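PDB 1NY1: peptidoglycan-N-acetylmuramic acid deacetylase PdaA, which removes the acetyl group from N-acetylmuramic acid in peptidoglycan, leading to the muramic delta-lactam of the spore cortex, and is required for germination. Local coordinates for residues K43-T48 and Y221-I226. Residues are numbered along the deposited sequence; the frame is centred on the assembly and turned at random.
Sequences KTIYLT and YTFKSI
In the parallel sheet of the NodB homology domain, the distorted (beta/alpha) barrel of family 4 carbohydrate esterases, T44 and I45 of strand 44-51 pair with T222 and F223 of strand 222-224, the last strand of the chain. Three backbone hydrogen bonds of 2.9 to 3.0 Å join them: T222 N to K43 O, I45 N to T222 O and K224 N to I45 O. Beyond them the strands diverge, and a water bridges the gap, accepting from L47 N and donating to K224 O.

The Y221 ring is clasped between I45 CD1, 3.6 Å above one face, and K43 CE over the other; K43 NZ hydrogen-bonds to Q219 O. I45 suits its place because, with CG2 anti to its backbone N (chi1 -71°), its branches reach two rings at once: CG1 and CD1 Y221, CG2 F223 CE1 at 3.6 Å. The flat F223 ring also receives L47 CG, and L216 of helix 205-219 packs on I45, Y221 and F223.

On the other face, the extended K224 chain crosses T44, its CG 3.7 Å from T44 CG2, and carries NZ to salt bridges with E42 and E232. Y46 lies alongside K224, with S225 O near its ring plane at the edge; Y46 OH hydrogen-bonds to N39 N. S225 then caps helix 226-234, whose I226 CD1 meets T48 CG2, near D50, the probable proton acceptor.

Thus I45, Y221 and F223 pack against helix 205-219, while K224 combines an aliphatic stem for packing with a charge for two carboxylates, probably favouring an ionised ammonium.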
ATOM      1  N   LYS A  43       5.745  14.182  12.143  1.00 17.59           N
ATOM      2  CA  LYS A  43       6.627  13.051  11.843  1.00 17.83           C
ATOM      3  C   LYS A  43       5.877  11.732  11.971  1.00 15.99           C
ATOM      4  O   LYS A  43       6.011  11.008  12.961  1.00 15.56           O
ATOM      5  CB  LYS A  43       7.847  13.054  12.777  1.00 18.26           C
ATOM      6  CG  LYS A  43       8.773  14.245  12.561  1.00 20.41           C
ATOM      7  CD  LYS A  43       9.949  14.273  13.540  1.00 19.74           C
ATOM      8  CE  LYS A  43      11.118  13.413  13.076  1.00 21.93           C
ATOM      9  NZ  LYS A  43      12.322  13.628  13.938  1.00 22.15           N
ATOM     10  N   THR A  44       5.093  11.437  10.943  1.00 15.05           N
ATOM     11  CA  THR A  44       4.282  10.236  10.889  1.00 13.25           C
ATOM     12  C   THR A  44       4.540   9.489   9.591  1.00 11.98           C
ATOM     13  O   THR A  44       4.775  10.100   8.550  1.00 11.52           O
ATOM     14  CB  THR A  44       2.786  10.593  10.960  1.00 15.22           C
ATOM     15  OG1 THR A  44       2.515  11.237  12.210  1.00 16.89           O
ATOM     16  CG2 THR A  44       1.922   9.347  10.827  1.00 15.79           C
ATOM     17  N   ILE A  45       4.504   8.164   9.675  1.00 11.71           N
ATOM     18  CA  ILE A  45       4.698   7.290   8.526  1.00 11.39           C
ATOM     19  C   ILE A  45       3.542   6.292   8.508  1.00 12.29           C
ATOM     20  O   ILE A  45       3.090   5.838   9.560  1.00 12.67           O
ATOM     21  CB  ILE A  45       6.038   6.528   8.629  1.00 12.56           C
ATOM     22  CG1 ILE A  45       7.204   7.499   8.400  1.00 13.22           C
ATOM     23  CG2 ILE A  45       6.082   5.385   7.616  1.00 12.36           C
ATOM     24  CD1 ILE A  45       8.573   6.926   8.783  1.00 13.28           C
ATOM     25  N   TYR A  46       3.057   5.977   7.310  1.00 10.28           N
ATOM     26  CA  TYR A  46       1.954   5.032   7.129  1.00  9.98           C
ATOM     27  C   TYR A  46       2.513   3.855   6.339  1.00  9.79           C
ATOM     28  O   TYR A  46       2.954   4.025   5.203  1.00 10.22           O
ATOM     29  CB  TYR A  46       0.815   5.679   6.326  1.00 10.51           C
ATOM     30  CG  TYR A  46       0.428   7.054   6.819  1.00 13.52           C
ATOM     31  CD1 TYR A  46      -0.579   7.221   7.771  1.00 12.32           C
ATOM     32  CD2 TYR A  46       1.117   8.187   6.381  1.00 11.68           C
ATOM     33  CE1 TYR A  46      -0.886   8.483   8.277  1.00 12.88           C
ATOM     34  CE2 TYR A  46       0.823   9.449   6.879  1.00 11.00           C
ATOM     35  CZ  TYR A  46      -0.174   9.594   7.826  1.00 12.95           C
ATOM     36  OH  TYR A  46      -0.441  10.840   8.341  1.00 14.04           O
ATOM     37  N   LEU A  47       2.503   2.668   6.929  1.00  8.50           N
ATOM     38  CA  LEU A  47       3.028   1.497   6.236  1.00  8.79           C
ATOM     39  C   LEU A  47       1.964   0.789   5.404  1.00  9.80           C
ATOM     40  O   LEU A  47       0.860   0.539   5.885  1.00  9.55           O
ATOM     41  CB  LEU A  47       3.617   0.503   7.245  1.00  9.61           C
ATOM     42  CG  LEU A  47       4.807   0.997   8.080  1.00 11.91           C
ATOM     43  CD1 LEU A  47       5.266  -0.103   9.028  1.00 12.33           C
ATOM     44  CD2 LEU A  47       5.945   1.404   7.152  1.00 13.02           C
ATOM     45  N   THR A  48       2.291   0.491   4.149  1.00  8.40           N
ATOM     46  CA  THR A  48       1.379  -0.246   3.279  1.00  8.65           C
ATOM     47  C   THR A  48       2.209  -1.323   2.588  1.00  8.71           C
ATOM     48  O   THR A  48       3.426  -1.173   2.402  1.00  8.74           O
ATOM     49  CB  THR A  48       0.693   0.638   2.191  1.00  8.37           C
ATOM     50  OG1 THR A  48       1.616   0.917   1.133  1.00  9.20           O
ATOM     51  CG2 THR A  48       0.186   1.944   2.788  1.00  8.54           C
ATOM     52  N   TYR A 221       9.481   9.395  15.026  1.00 18.48           N
ATOM     53  CA  TYR A 221       8.399   9.096  14.089  1.00 17.56           C
ATOM     54  C   TYR A 221       7.329   8.244  14.751  1.00 18.15           C
ATOM     55  O   TYR A 221       7.621   7.412  15.615  1.00 18.06           O
ATOM     56  CB  TYR A 221       8.922   8.327  12.866  1.00 16.48           C
ATOM     57  CG  TYR A 221       9.481   9.189  11.759  1.00 17.50           C
ATOM     58  CD1 TYR A 221       8.640   9.834  10.857  1.00 16.83           C
ATOM     59  CD2 TYR A 221      10.858   9.361  11.618  1.00 17.49           C
ATOM     60  CE1 TYR A 221       9.158  10.634   9.837  1.00 18.20           C
ATOM     61  CE2 TYR A 221      11.384  10.160  10.603  1.00 18.12           C
ATOM     62  CZ  TYR A 221      10.529  10.792   9.719  1.00 18.19           C
ATOM     63  OH  TYR A 221      11.046  11.598   8.731  1.00 20.33           O
ATOM     64  N   THR A 222       6.090   8.463  14.329  1.00 16.34           N
ATOM     65  CA  THR A 222       4.937   7.712  14.815  1.00 18.09           C
ATOM     66  C   THR A 222       4.344   7.034  13.580  1.00 16.56           C
ATOM     67  O   THR A 222       4.275   7.644  12.515  1.00 16.22           O
ATOM     68  CB  THR A 222       3.868   8.643  15.437  1.00 20.36           C
ATOM     69  OG1 THR A 222       4.351   9.161  16.684  1.00 24.30           O
ATOM     70  CG2 THR A 222       2.564   7.889  15.678  1.00 20.86           C
ATOM     71  N   PHE A 223       3.933   5.778  13.726  1.00 14.68           N
ATOM     72  CA  PHE A 223       3.345   5.021  12.622  1.00 15.97           C
ATOM     73  C   PHE A 223       1.831   4.952  12.756  1.00 15.98           C
ATOM     74  O   PHE A 223       1.313   4.505  13.779  1.00 17.78           O
ATOM     75  CB  PHE A 223       3.916   3.600  12.593  1.00 16.52           C
ATOM     76  CG  PHE A 223       5.361   3.542  12.204  1.00 17.04           C
ATOM     77  CD1 PHE A 223       5.730   3.433  10.863  1.00 15.90           C
ATOM     78  CD2 PHE A 223       6.360   3.642  13.170  1.00 15.53           C
ATOM     79  CE1 PHE A 223       7.072   3.423  10.493  1.00 15.69           C
ATOM     80  CE2 PHE A 223       7.704   3.635  12.809  1.00 16.90           C
ATOM     81  CZ  PHE A 223       8.065   3.526  11.466  1.00 16.18           C
ATOM     82  N   LYS A 224       1.123   5.401  11.726  1.00 14.45           N
ATOM     83  CA  LYS A 224      -0.336   5.376  11.737  1.00 13.38           C
ATOM     84  C   LYS A 224      -0.842   4.585  10.534  1.00 12.63           C
ATOM     85  O   LYS A 224      -0.079   4.285   9.619  1.00  9.83           O
ATOM     86  CB  LYS A 224      -0.892   6.803  11.708  1.00 12.47           C
ATOM     87  CG  LYS A 224      -0.551   7.622  12.949  1.00 16.07           C
ATOM     88  CD  LYS A 224      -1.189   9.003  12.894  1.00 17.84           C
ATOM     89  CE  LYS A 224      -0.882   9.815  14.151  1.00 19.21           C
ATOM     90  NZ  LYS A 224      -1.446  11.189  14.071  1.00 18.05           N
ATOM     91  N   SER A 225      -2.127   4.251  10.538  1.00 11.63           N
ATOM     92  CA  SER A 225      -2.714   3.477   9.451  1.00 12.09           C
ATOM     93  C   SER A 225      -3.388   4.361   8.418  1.00  9.81           C
ATOM     94  O   SER A 225      -3.567   5.558   8.629  1.00 10.99           O
ATOM     95  CB  SER A 225      -3.752   2.507  10.012  1.00 11.52           C
ATOM     96  OG  SER A 225      -4.902   3.233  10.426  1.00 13.22           O
ATOM     97  N   ILE A 226      -3.774   3.755   7.298  1.00 10.57           N
ATOM     98  CA  ILE A 226      -4.450   4.489   6.244  1.00 10.24           C
ATOM     99  C   ILE A 226      -5.795   4.976   6.786  1.00 10.57           C
ATOM    100  O   ILE A 226      -6.240   6.079   6.462  1.00  9.56           O
ATOM    101  CB  ILE A 226      -4.667   3.599   4.998  1.00 11.46           C
ATOM    102  CG1 ILE A 226      -3.308   3.160   4.429  1.00 13.70           C
ATOM    103  CG2 ILE A 226      -5.505   4.342   3.957  1.00 11.50           C
ATOM    104  CD1 ILE A 226      -2.394   4.301   3.997  1.00 12.71           C
TER
HETATM  105  O   HOH W   1       5.692  11.744  15.900  1.00 22.33           O
HETATM  106  O   HOH W   2       1.531   2.198   9.620  1.00 10.73           O